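PDB 2WK1: demethyldecarbamoylnovobiocin O-methyltransferase from Streptomyces caeruleus, which transfers a methyl group from S-adenosyl-L-methionine to the 4-hydroxyl of the noviose sugar, the penultimate step of novobiocin biosynthesis. Local coordinates for residues A[69-77]-A[84-92]; A[142-150]-A[163-174]. One frame throughout, in Å; residues are numbered along the deposited sequence.

Contact 1: residues A[69-77]-A[84-92]; sequences EEVRNEGRD and TMIGIKRLE. With SAH (S-adenosyl-L-homocysteine), chain B; SO4 (sulfate ion), chain D.
Gly75 and Gly87 bring two backbones together, their CA atoms 3.4 Å apart, where a Schellman motif ends helix 69-73 against the first turn of helix 87-103. Gly75, with positive phi, is the C' residue of that motif, and its CA makes a C-H...O contact with Ile86 O. The carbonyls at the end of the first helix meet N-H groups at the start of the second: Lys89 N donates to Asn73 O over 3.0 Å, and Ile88 N makes a weak bond to Arg72 O. On this close-packed side the buried Arg90 guanidinium lies with one face on Ile86 O. Its NH2 donates to Glu74 O (3.0 Å) and to Gly75 O (3.1 Å), the latter from above the carbonyl plane, while Asp272 and Asp243 take NE and NH1. Arg72, also buried, grips Asp77 side-on with NE and NH2, holding the loop after the Schellman turn. The looser flank belongs to Glu74 and Lys89, whose chains run alongside each other, both extended beyond CG, into a weak salt bridge (Glu74 OE2 to Lys89 NZ, 3.4 Å) that a water also bridges. The second segment enters the cofactor pocket before its helix begins: Thr84 OG1, set anti to its own N (chi1 -177°), accepts from Ile86 N as a cap and donates to SAH OXT at 2.6 Å, and Met85 N gives SAH O an almost straight bond of 2.9 Å.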
loop_
_atom_site.group_PDB
_atom_site.type_symbol
_atom_site.label_atom_id
_atom_site.label_comp_id
_atom_site.label_asym_id
_atom_site.label_seq_id
_atom_site.Cartn_x
_atom_site.Cartn_y
_atom_site.Cartn_z
ATOM N N GLU A 69 -8.878 -10.790 8.687
ATOM C CA GLU A 69 -7.833 -11.190 7.751
ATOM C C GLU A 69 -8.174 -12.480 7.017
ATOM O O GLU A 69 -7.911 -12.599 5.830
ATOM C CB GLU A 69 -6.458 -11.283 8.432
ATOM C CG GLU A 69 -5.338 -11.472 7.433
ATOM C CD GLU A 69 -3.956 -11.520 8.041
ATOM O OE1 GLU A 69 -3.834 -11.536 9.280
ATOM O OE2 GLU A 69 -2.984 -11.552 7.254
ATOM N N GLU A 70 -8.775 -13.443 7.707
ATOM C CA GLU A 70 -9.094 -14.710 7.081
ATOM C C GLU A 70 -10.124 -14.536 5.944
ATOM O O GLU A 70 -10.019 -15.178 4.900
ATOM C CB GLU A 70 -9.576 -15.735 8.138
ATOM C CG GLU A 70 -10.839 -15.377 8.958
ATOM C CD GLU A 70 -10.645 -14.409 10.175
ATOM O OE1 GLU A 70 -9.564 -13.775 10.389
ATOM O OE2 GLU A 70 -11.631 -14.283 10.940
ATOM N N VAL A 71 -11.070 -13.620 6.131
ATOM C CA VAL A 71 -12.091 -13.320 5.133
ATOM C C VAL A 71 -11.440 -12.612 3.939
ATOM O O VAL A 71 -11.691 -12.965 2.777
ATOM C CB VAL A 71 -13.229 -12.468 5.728
ATOM C CG1 VAL A 71 -14.184 -11.979 4.661
ATOM C CG2 VAL A 71 -13.978 -13.266 6.841
ATOM N N ARG A 72 -10.576 -11.639 4.208
ATOM C CA ARG A 72 -9.915 -10.899 3.127
ATOM C C ARG A 72 -8.943 -11.791 2.358
ATOM O O ARG A 72 -8.790 -11.657 1.139
ATOM C CB ARG A 72 -9.202 -9.682 3.682
ATOM C CG ARG A 72 -8.713 -8.724 2.605
ATOM C CD ARG A 72 -9.831 -8.136 1.742
ATOM N NE ARG A 72 -10.941 -7.594 2.527
ATOM C CZ ARG A 72 -10.892 -6.492 3.261
ATOM N NH1 ARG A 72 -9.799 -5.738 3.299
ATOM N NH2 ARG A 72 -11.964 -6.116 3.950
ATOM N N ASN A 73 -8.320 -12.739 3.045
ATOM C CA ASN A 73 -7.395 -13.650 2.409
ATOM C C ASN A 73 -8.021 -14.462 1.296
ATOM O O ASN A 73 -7.347 -14.813 0.322
ATOM C CB ASN A 73 -6.680 -14.551 3.427
ATOM C CG ASN A 73 -5.305 -14.109 3.545
ATOM O OD1 ASN A 73 -5.070 -13.021 4.047
ATOM N ND2 ASN A 73 -4.416 -14.780 2.804
ATOM N N GLU A 74 -9.304 -14.785 1.461
ATOM C CA GLU A 74 -10.045 -15.586 0.498
ATOM C C GLU A 74 -11.015 -14.773 -0.347
ATOM O O GLU A 74 -11.747 -15.311 -1.139
ATOM C CB GLU A 74 -10.730 -16.757 1.198
ATOM C CG GLU A 74 -9.728 -17.766 1.736
ATOM C CD GLU A 74 -10.341 -18.931 2.444
ATOM O OE1 GLU A 74 -11.378 -18.749 3.121
ATOM O OE2 GLU A 74 -9.750 -20.029 2.348
ATOM N N GLY A 75 -10.993 -13.456 -0.206
ATOM C CA GLY A 75 -11.824 -12.596 -1.041
ATOM C C GLY A 75 -13.307 -12.766 -0.795
ATOM O O GLY A 75 -14.109 -12.760 -1.729
ATOM N N ARG A 76 -13.669 -12.863 0.486
ATOM C CA ARG A 76 -15.056 -13.153 0.851
ATOM C C ARG A 76 -15.821 -11.990 1.427
ATOM O O ARG A 76 -16.861 -12.147 2.071
ATOM C CB ARG A 76 -15.088 -14.383 1.765
ATOM C CG ARG A 76 -15.021 -15.659 0.938
ATOM C CD ARG A 76 -16.386 -15.824 0.220
ATOM N NE ARG A 76 -16.514 -17.028 -0.574
ATOM C CZ ARG A 76 -17.001 -18.179 -0.132
ATOM N NH1 ARG A 76 -17.419 -18.317 1.134
ATOM N NH2 ARG A 76 -17.093 -19.189 -0.972
ATOM N N ASP A 77 -15.347 -10.793 1.140
ATOM C CA ASP A 77 -16.066 -9.580 1.447
ATOM C C ASP A 77 -15.858 -8.517 0.365
ATOM O O ASP A 77 -15.080 -8.726 -0.598
ATOM C CB ASP A 77 -15.725 -9.062 2.862
ATOM C CG ASP A 77 -14.281 -8.619 3.037
ATOM O OD1 ASP A 77 -13.487 -8.668 2.073
ATOM O OD2 ASP A 77 -13.964 -8.147 4.162
ATOM N N THR A 84 -9.617 -3.951 -4.793
ATOM C CA THR A 84 -10.159 -5.191 -5.327
ATOM C C THR A 84 -10.911 -5.929 -4.238
ATOM O O THR A 84 -10.570 -5.816 -3.056
ATOM C CB THR A 84 -9.056 -6.118 -5.889
ATOM O OG1 THR A 84 -9.617 -7.287 -6.470
ATOM C CG2 THR A 84 -8.055 -6.528 -4.824
ATOM N N MET A 85 -11.921 -6.678 -4.673
ATOM C CA MET A 85 -12.660 -7.576 -3.786
ATOM C C MET A 85 -12.219 -9.032 -3.882
ATOM O O MET A 85 -12.770 -9.877 -3.177
ATOM C CB MET A 85 -14.184 -7.486 -4.015
ATOM C CG MET A 85 -14.593 -7.948 -5.387
ATOM S SD MET A 85 -16.364 -8.011 -5.665
ATOM C CE MET A 85 -16.729 -6.270 -5.856
ATOM N N ILE A 86 -11.251 -9.349 -4.741
ATOM C CA ILE A 86 -10.996 -10.762 -5.048
ATOM C C ILE A 86 -10.179 -11.472 -3.989
ATOM O O ILE A 86 -10.124 -12.697 -3.983
ATOM C CB ILE A 86 -10.391 -10.964 -6.443
ATOM C CG1 ILE A 86 -8.921 -10.513 -6.521
ATOM C CG2 ILE A 86 -11.240 -10.259 -7.491
ATOM C CD1 ILE A 86 -8.277 -10.763 -7.891
ATOM N N GLY A 87 -9.529 -10.720 -3.101
ATOM C CA GLY A 87 -8.775 -11.326 -2.023
ATOM C C GLY A 87 -7.353 -11.701 -2.365
ATOM O O GLY A 87 -6.956 -11.728 -3.531
ATOM N N ILE A 88 -6.611 -12.084 -1.337
ATOM C CA ILE A 88 -5.197 -12.381 -1.501
ATOM C C ILE A 88 -4.940 -13.607 -2.396
ATOM O O ILE A 88 -4.054 -13.582 -3.256
ATOM C CB ILE A 88 -4.496 -12.576 -0.132
ATOM C CG1 ILE A 88 -4.543 -11.278 0.699
ATOM C CG2 ILE A 88 -3.070 -13.086 -0.291
ATOM C CD1 ILE A 88 -3.754 -10.101 0.184
ATOM N N LYS A 89 -5.679 -14.704 -2.186
ATOM C CA LYS A 89 -5.415 -15.905 -2.964
ATOM C C LYS A 89 -5.676 -15.687 -4.464
ATOM O O LYS A 89 -4.908 -16.146 -5.301
ATOM C CB LYS A 89 -6.198 -17.090 -2.435
ATOM C CG LYS A 89 -5.694 -17.569 -1.061
ATOM C CD LYS A 89 -6.438 -18.786 -0.550
ATOM C CE LYS A 89 -5.970 -19.253 0.821
ATOM N NZ LYS A 89 -6.630 -20.571 1.128
ATOM N N ARG A 90 -6.761 -14.999 -4.813
ATOM C CA ARG A 90 -7.020 -14.728 -6.212
ATOM C C ARG A 90 -6.025 -13.701 -6.800
ATOM O O ARG A 90 -5.684 -13.795 -7.980
ATOM C CB ARG A 90 -8.484 -14.373 -6.486
ATOM C CG ARG A 90 -9.345 -15.604 -6.755
ATOM C CD ARG A 90 -10.850 -15.321 -6.798
ATOM N NE ARG A 90 -11.414 -15.300 -5.468
ATOM C CZ ARG A 90 -12.419 -14.527 -5.056
ATOM N NH1 ARG A 90 -12.991 -13.642 -5.844
ATOM N NH2 ARG A 90 -12.824 -14.616 -3.808
ATOM N N LEU A 91 -5.553 -12.753 -5.998
ATOM C CA LEU A 91 -4.469 -11.865 -6.482
ATOM C C LEU A 91 -3.182 -12.648 -6.723
ATOM O O LEU A 91 -2.504 -12.442 -7.718
ATOM C CB LEU A 91 -4.226 -10.714 -5.494
ATOM C CG LEU A 91 -5.276 -9.606 -5.442
ATOM C CD1 LEU A 91 -5.108 -8.779 -4.162
ATOM C CD2 LEU A 91 -5.265 -8.710 -6.678
ATOM N N GLU A 92 -2.856 -13.552 -5.797
ATOM C CA GLU A 92 -1.683 -14.388 -5.979
ATOM C C GLU A 92 -1.784 -15.258 -7.237
ATOM O O GLU A 92 -0.797 -15.466 -7.930
ATOM C CB GLU A 92 -1.389 -15.240 -4.727
ATOM C CG GLU A 92 -0.874 -14.410 -3.548
ATOM C CD GLU A 92 -0.785 -15.147 -2.195
ATOM O OE1 GLU A 92 -1.520 -16.148 -1.964
ATOM O OE2 GLU A 92 -0.007 -14.668 -1.324
HETATM N N SAH B . -12.540 -7.989 -10.653
HETATM C CA SAH B . -13.073 -6.979 -9.677
HETATM C CB SAH B . -14.509 -7.334 -9.287
HETATM C CG SAH B . -15.497 -7.255 -10.442
HETATM S SD SAH B . -17.163 -6.903 -9.863
HETATM C C SAH B . -12.129 -6.813 -8.519
HETATM O O SAH B . -12.541 -6.364 -7.442
HETATM O OXT SAH B . -10.938 -7.036 -8.687
HETATM C "C5'" SAH B . -18.128 -7.220 -11.353
HETATM C "C4'" SAH B . -17.873 -6.169 -12.456
HETATM O "O4'" SAH B . -18.408 -6.683 -13.701
HETATM C "C3'" SAH B . -18.507 -4.800 -12.206
HETATM O "O3'" SAH B . -17.537 -3.739 -12.265
HETATM C "C2'" SAH B . -19.559 -4.698 -13.331
HETATM O "O2'" SAH B . -19.794 -3.376 -13.821
HETATM C "C1'" SAH B . -18.981 -5.594 -14.431
HETATM N N9 SAH B . -19.929 -6.218 -15.358
HETATM C C8 SAH B . -20.649 -7.340 -15.101
HETATM N N7 SAH B . -21.327 -7.735 -16.206
HETATM C C5 SAH B . -21.007 -6.858 -17.189
HETATM C C6 SAH B . -21.323 -6.730 -18.590
HETATM N N6 SAH B . -22.144 -7.591 -19.167
HETATM N N1 SAH B . -20.766 -5.724 -19.273
HETATM C C2 SAH B . -19.897 -4.869 -18.705
HETATM N N3 SAH B . -19.546 -4.907 -17.414
HETATM C C4 SAH B . -20.062 -5.895 -16.654
HETATM S S SO4 D . -18.506 -21.678 1.187
HETATM O O1 SO4 D . -19.117 -22.971 0.881
HETATM O O2 SO4 D . -17.342 -21.571 0.324
HETATM O O3 SO4 D . -18.120 -21.691 2.609
HETATM O O4 SO4 D . -19.445 -20.584 0.937
HETATM O O HOH W 1 -9.159 -20.959 0.101
HETATM O O HOH W 2 -12.245 -9.279 -0.474
#

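Contact 2: residues A[142-150]-A[163-174]. With SAH (S-adenosyl-L-homocysteine), chain B; SO4 (sulfate ion), chain C.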
loop_
_atom_site.group_PDB
_atom_site.type_symbol
_atom_site.label_atom_id
_atom_site.label_comp_id
_atom_site.label_asym_id
_atom_site.label_seq_id
_atom_site.Cartn_x
_atom_site.Cartn_y
_atom_site.Cartn_z
ATOM N N ASP A 142 -15.187 -3.035 -18.742
ATOM C CA ASP A 142 -16.273 -2.908 -17.799
ATOM C C ASP A 142 -17.312 -1.970 -18.366
ATOM O O ASP A 142 -17.009 -1.101 -19.180
ATOM C CB ASP A 142 -15.774 -2.327 -16.465
ATOM C CG ASP A 142 -16.650 -2.694 -15.301
ATOM O OD1 ASP A 142 -17.727 -2.095 -15.109
ATOM O OD2 ASP A 142 -16.271 -3.655 -14.583
ATOM N N SER A 143 -18.541 -2.105 -17.889
ATOM C CA SER A 143 -19.548 -1.087 -18.164
ATOM C C SER A 143 -19.237 0.258 -17.514
ATOM O O SER A 143 -19.678 1.292 -18.000
ATOM C CB SER A 143 -20.910 -1.541 -17.674
ATOM O OG SER A 143 -20.897 -1.574 -16.259
ATOM N N PHE A 144 -18.503 0.228 -16.405
ATOM C CA PHE A 144 -18.283 1.354 -15.519
ATOM C C PHE A 144 -19.604 1.896 -15.004
ATOM O O PHE A 144 -19.674 3.026 -14.569
ATOM C CB PHE A 144 -17.368 2.395 -16.178
ATOM C CG PHE A 144 -16.023 1.825 -16.562
ATOM C CD1 PHE A 144 -15.066 1.583 -15.584
ATOM C CD2 PHE A 144 -15.723 1.505 -17.877
ATOM C CE1 PHE A 144 -13.853 1.029 -15.901
ATOM C CE2 PHE A 144 -14.485 0.980 -18.207
ATOM C CZ PHE A 144 -13.559 0.725 -17.216
ATOM N N GLN A 145 -20.623 1.027 -15.012
ATOM C CA GLN A 145 -21.991 1.343 -14.587
ATOM C C GLN A 145 -22.591 0.186 -13.789
ATOM O O GLN A 145 -23.805 0.151 -13.543
ATOM C CB GLN A 145 -22.908 1.596 -15.832
ATOM C CG GLN A 145 -22.452 2.729 -16.735
ATOM C CD GLN A 145 -23.458 3.141 -17.832
ATOM O OE1 GLN A 145 -23.296 4.196 -18.448
ATOM N NE2 GLN A 145 -24.468 2.337 -18.062
ATOM N N GLY A 146 -21.766 -0.771 -13.370
ATOM C CA GLY A 146 -22.255 -1.934 -12.666
ATOM C C GLY A 146 -22.820 -3.030 -13.566
ATOM O O GLY A 146 -22.681 -3.048 -14.781
ATOM N N ILE A 147 -23.442 -3.998 -12.918
ATOM C CA ILE A 147 -24.000 -5.159 -13.581
ATOM C C ILE A 147 -25.265 -4.759 -14.376
ATOM O O ILE A 147 -26.055 -3.968 -13.891
ATOM C CB ILE A 147 -24.321 -6.216 -12.501
ATOM C CG1 ILE A 147 -23.012 -6.722 -11.844
ATOM C CG2 ILE A 147 -25.137 -7.379 -13.070
ATOM C CD1 ILE A 147 -23.241 -7.728 -10.699
ATOM N N PRO A 148 -25.442 -5.291 -15.595
ATOM C CA PRO A 148 -26.650 -4.939 -16.359
ATOM C C PRO A 148 -27.890 -5.526 -15.727
ATOM O O PRO A 148 -27.814 -6.571 -15.081
ATOM C CB PRO A 148 -26.409 -5.588 -17.731
ATOM C CG PRO A 148 -25.462 -6.755 -17.433
ATOM C CD PRO A 148 -24.560 -6.218 -16.348
ATOM N N ASP A 149 -29.006 -4.828 -15.893
ATOM C CA ASP A 149 -30.302 -5.368 -15.557
ATOM C C ASP A 149 -30.745 -6.244 -16.724
ATOM O O ASP A 149 -31.077 -5.724 -17.787
ATOM C CB ASP A 149 -31.281 -4.213 -15.339
ATOM C CG ASP A 149 -32.678 -4.671 -14.965
ATOM O OD1 ASP A 149 -32.979 -5.871 -15.064
ATOM O OD2 ASP A 149 -33.474 -3.800 -14.561
ATOM N N VAL A 150 -30.701 -7.565 -16.540
ATOM C CA VAL A 150 -30.896 -8.495 -17.655
ATOM C C VAL A 150 -32.333 -8.532 -18.172
ATOM O O VAL A 150 -32.558 -8.977 -19.298
ATOM C CB VAL A 150 -30.386 -9.937 -17.332
ATOM C CG1 VAL A 150 -28.896 -9.913 -17.005
ATOM C CG2 VAL A 150 -31.171 -10.603 -16.223
ATOM N N LEU A 163 -28.725 -9.138 -9.726
ATOM C CA LEU A 163 -27.473 -8.594 -9.201
ATOM C C LEU A 163 -27.306 -7.117 -9.510
ATOM O O LEU A 163 -26.486 -6.453 -8.865
ATOM C CB LEU A 163 -26.243 -9.382 -9.707
ATOM C CG LEU A 163 -26.095 -10.825 -9.209
ATOM C CD1 LEU A 163 -24.754 -11.397 -9.641
ATOM C CD2 LEU A 163 -26.256 -10.968 -7.669
ATOM N N HIS A 164 -28.031 -6.588 -10.496
ATOM C CA HIS A 164 -28.017 -5.149 -10.743
ATOM C C HIS A 164 -28.466 -4.359 -9.520
ATOM O O HIS A 164 -28.149 -3.185 -9.395
ATOM C CB HIS A 164 -28.898 -4.807 -11.942
ATOM C CG HIS A 164 -30.311 -5.237 -11.758
ATOM N ND1 HIS A 164 -30.717 -6.542 -11.957
ATOM C CD2 HIS A 164 -31.393 -4.560 -11.302
ATOM C CE1 HIS A 164 -32.007 -6.635 -11.670
ATOM N NE2 HIS A 164 -32.427 -5.456 -11.246
ATOM N N ARG A 165 -29.218 -4.991 -8.621
ATOM C CA ARG A 165 -29.611 -4.295 -7.394
ATOM C C ARG A 165 -28.414 -3.963 -6.519
ATOM O O ARG A 165 -28.500 -3.058 -5.683
ATOM C CB ARG A 165 -30.648 -5.107 -6.590
ATOM C CG ARG A 165 -31.990 -5.166 -7.290
ATOM C CD ARG A 165 -32.962 -5.965 -6.498
ATOM N NE ARG A 165 -34.288 -5.977 -7.096
ATOM C CZ ARG A 165 -35.364 -6.412 -6.451
ATOM N NH1 ARG A 165 -35.246 -6.912 -5.233
ATOM N NH2 ARG A 165 -36.546 -6.356 -7.019
ATOM N N ARG A 166 -27.272 -4.614 -6.737
ATOM C CA ARG A 166 -26.036 -4.369 -5.965
ATOM C C ARG A 166 -25.193 -3.228 -6.569
ATOM O O ARG A 166 -24.086 -2.943 -6.108
ATOM C CB ARG A 166 -25.194 -5.641 -5.943
ATOM C CG ARG A 166 -25.880 -6.779 -5.199
ATOM C CD ARG A 166 -25.025 -8.013 -5.139
ATOM N NE ARG A 166 -25.665 -9.113 -4.414
ATOM C CZ ARG A 166 -25.037 -10.206 -3.988
ATOM N NH1 ARG A 166 -23.742 -10.376 -4.224
ATOM N NH2 ARG A 166 -25.722 -11.151 -3.349
ATOM N N ASN A 167 -25.709 -2.549 -7.581
ATOM C CA ASN A 167 -24.925 -1.500 -8.243
ATOM C C ASN A 167 -24.542 -0.296 -7.396
ATOM O O ASN A 167 -23.594 0.410 -7.727
ATOM C CB ASN A 167 -25.583 -1.102 -9.555
ATOM C CG ASN A 167 -25.397 -2.178 -10.640
ATOM O OD1 ASN A 167 -24.638 -3.129 -10.468
ATOM N ND2 ASN A 167 -26.116 -2.025 -11.744
ATOM N N SER A 168 -25.234 -0.070 -6.273
ATOM C CA SER A 168 -24.790 0.998 -5.374
ATOM C C SER A 168 -23.331 0.804 -4.964
ATOM O O SER A 168 -22.586 1.776 -4.798
ATOM C CB SER A 168 -25.680 1.079 -4.131
ATOM O OG SER A 168 -25.760 -0.159 -3.455
ATOM N N VAL A 169 -22.929 -0.457 -4.829
ATOM C CA VAL A 169 -21.529 -0.793 -4.560
ATOM C C VAL A 169 -20.754 -1.125 -5.841
ATOM O O VAL A 169 -19.598 -0.710 -5.988
ATOM C CB VAL A 169 -21.381 -1.989 -3.603
ATOM C CG1 VAL A 169 -19.893 -2.374 -3.446
ATOM C CG2 VAL A 169 -21.990 -1.693 -2.215
ATOM N N LEU A 170 -21.384 -1.856 -6.753
ATOM C CA LEU A 170 -20.670 -2.422 -7.901
ATOM C C LEU A 170 -20.420 -1.480 -9.062
ATOM O O LEU A 170 -19.522 -1.768 -9.868
ATOM C CB LEU A 170 -21.339 -3.673 -8.423
ATOM C CG LEU A 170 -21.433 -4.849 -7.460
ATOM C CD1 LEU A 170 -22.189 -5.985 -8.102
ATOM C CD2 LEU A 170 -20.085 -5.305 -6.918
ATOM N N ALA A 171 -21.177 -0.393 -9.174
ATOM C CA ALA A 171 -20.939 0.614 -10.210
ATOM C C ALA A 171 -19.806 1.535 -9.812
ATOM O O ALA A 171 -19.907 2.269 -8.824
ATOM C CB ALA A 171 -22.217 1.410 -10.484
ATOM N N VAL A 172 -18.735 1.520 -10.593
ATOM C CA VAL A 172 -17.585 2.386 -10.361
ATOM C C VAL A 172 -17.226 3.025 -11.688
ATOM O O VAL A 172 -16.990 2.324 -12.683
ATOM C CB VAL A 172 -16.370 1.617 -9.800
ATOM C CG1 VAL A 172 -15.211 2.562 -9.588
ATOM C CG2 VAL A 172 -16.742 0.874 -8.497
ATOM N N SER A 173 -17.144 4.348 -11.705
ATOM C CA SER A 173 -16.910 5.075 -12.940
ATOM C C SER A 173 -15.501 4.872 -13.488
ATOM O O SER A 173 -14.555 4.544 -12.760
ATOM C CB SER A 173 -17.124 6.575 -12.713
ATOM O OG SER A 173 -16.064 7.124 -11.963
ATOM N N GLU A 174 -15.356 5.092 -14.784
ATOM C CA GLU A 174 -14.048 5.021 -15.397
ATOM C C GLU A 174 -13.108 6.076 -14.820
ATOM O O GLU A 174 -11.916 5.836 -14.677
ATOM C CB GLU A 174 -14.153 5.133 -16.915
ATOM C CG GLU A 174 -12.869 4.806 -17.601
ATOM C CD GLU A 174 -12.949 4.868 -19.116
ATOM O OE1 GLU A 174 -14.057 4.812 -19.690
ATOM O OE2 GLU A 174 -11.876 4.990 -19.712
HETATM N N SAH B . -12.540 -7.989 -10.653
HETATM C CA SAH B . -13.073 -6.979 -9.677
HETATM C CB SAH B . -14.509 -7.334 -9.287
HETATM C CG SAH B . -15.497 -7.255 -10.442
HETATM S SD SAH B . -17.163 -6.903 -9.863
HETATM C C SAH B . -12.129 -6.813 -8.519
HETATM O O SAH B . -12.541 -6.364 -7.442
HETATM O OXT SAH B . -10.938 -7.036 -8.687
HETATM C "C5'" SAH B . -18.128 -7.220 -11.353
HETATM C "C4'" SAH B . -17.873 -6.169 -12.456
HETATM O "O4'" SAH B . -18.408 -6.683 -13.701
HETATM C "C3'" SAH B . -18.507 -4.800 -12.206
HETATM O "O3'" SAH B . -17.537 -3.739 -12.265
HETATM C "C2'" SAH B . -19.559 -4.698 -13.331
HETATM O "O2'" SAH B . -19.794 -3.376 -13.821
HETATM C "C1'" SAH B . -18.981 -5.594 -14.431
HETATM N N9 SAH B . -19.929 -6.218 -15.358
HETATM C C8 SAH B . -20.649 -7.340 -15.101
HETATM N N7 SAH B . -21.327 -7.735 -16.206
HETATM C C5 SAH B . -21.007 -6.858 -17.189
HETATM C C6 SAH B . -21.323 -6.730 -18.590
HETATM N N6 SAH B . -22.144 -7.591 -19.167
HETATM N N1 SAH B . -20.766 -5.724 -19.273
HETATM C C2 SAH B . -19.897 -4.869 -18.705
HETATM N N3 SAH B . -19.546 -4.907 -17.414
HETATM C C4 SAH B . -20.062 -5.895 -16.654
HETATM S S SO4 C . -36.000 -4.855 -10.389
HETATM O O1 SO4 C . -37.099 -5.005 -9.415
HETATM O O2 SO4 C . -36.047 -5.977 -11.328
HETATM O O3 SO4 C . -34.753 -4.858 -9.621
HETATM O O4 SO4 C . -36.151 -3.574 -11.102
HETATM O O HOH W 3 -18.753 -0.726 -12.496
HETATM O O HOH W 4 -29.492 -8.341 -13.759
#
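Asn167 clasps Ile147 with a pair of hydrogen bonds from its side-chain amide, fastening segment 163-174 to the loop that follows strand 138-142 of the Rossmann-like methyltransferase fold. Asn167 ND2 reaches Ile147 O at 2.9 Å, nearly straight and on a lone pair in the carbonyl plane; Ile147 N returns a more bent bond to Asn167 OD1, also 2.9 Å. Apolar contact follows beside this clasp: Ile147 CD1 is pressed against Leu170 CD1 at a tight 3.3 Å and also meets Leu163 CB, while Ala171 CB packs on the backbone of Gln145 and Gly146. Flat groups close both ends. Glu174 CB makes a CH-pi contact over one face of the Phe144 ring, whose opposite face lies on Asp142 CB, and Val172 O sits at the ring edge; the Glu174 carboxylate itself pairs with Arg178. At the other end the Asp149 carboxylate, its CG anti to the backbone N (chi1 -179°), stacks over the His164 ring with planes 6° apart. The cofactor is bound at an Asx turn (Phe144 N to Asp142 OD1) followed by an ST turn (Gln145 N to Ser143 OG). Ser143 N donates to SAH N3, Asp142 OD1 takes SAH O2' at 2.8 Å, and Asp142 OD2 takes SAH O3' at 2.6 Å.

In the fold
From the N terminus, helix 35-47 comes first and packs on Ile88 and Leu91 of helix 87-103. Contact 1 then closes a short loop, with six residues between its segments, and sets helix 69-73 beside the start of helix 87-103. The chain next builds strand 109-113, helix 119-130 and strand 138-142, at whose end contact 2 opens; this closes a longer loop that contains helix 156-161 and leads into helix 174-183. The two loops follow in series, neither nesting nor crossing. Their centres lie about 21 Å apart, yet both border SAH, contact 1 at its amino-acid end and contact 2 at its ribose and adenine, and Met85 CE packs on Leu170 CD2 at 3.6 Å.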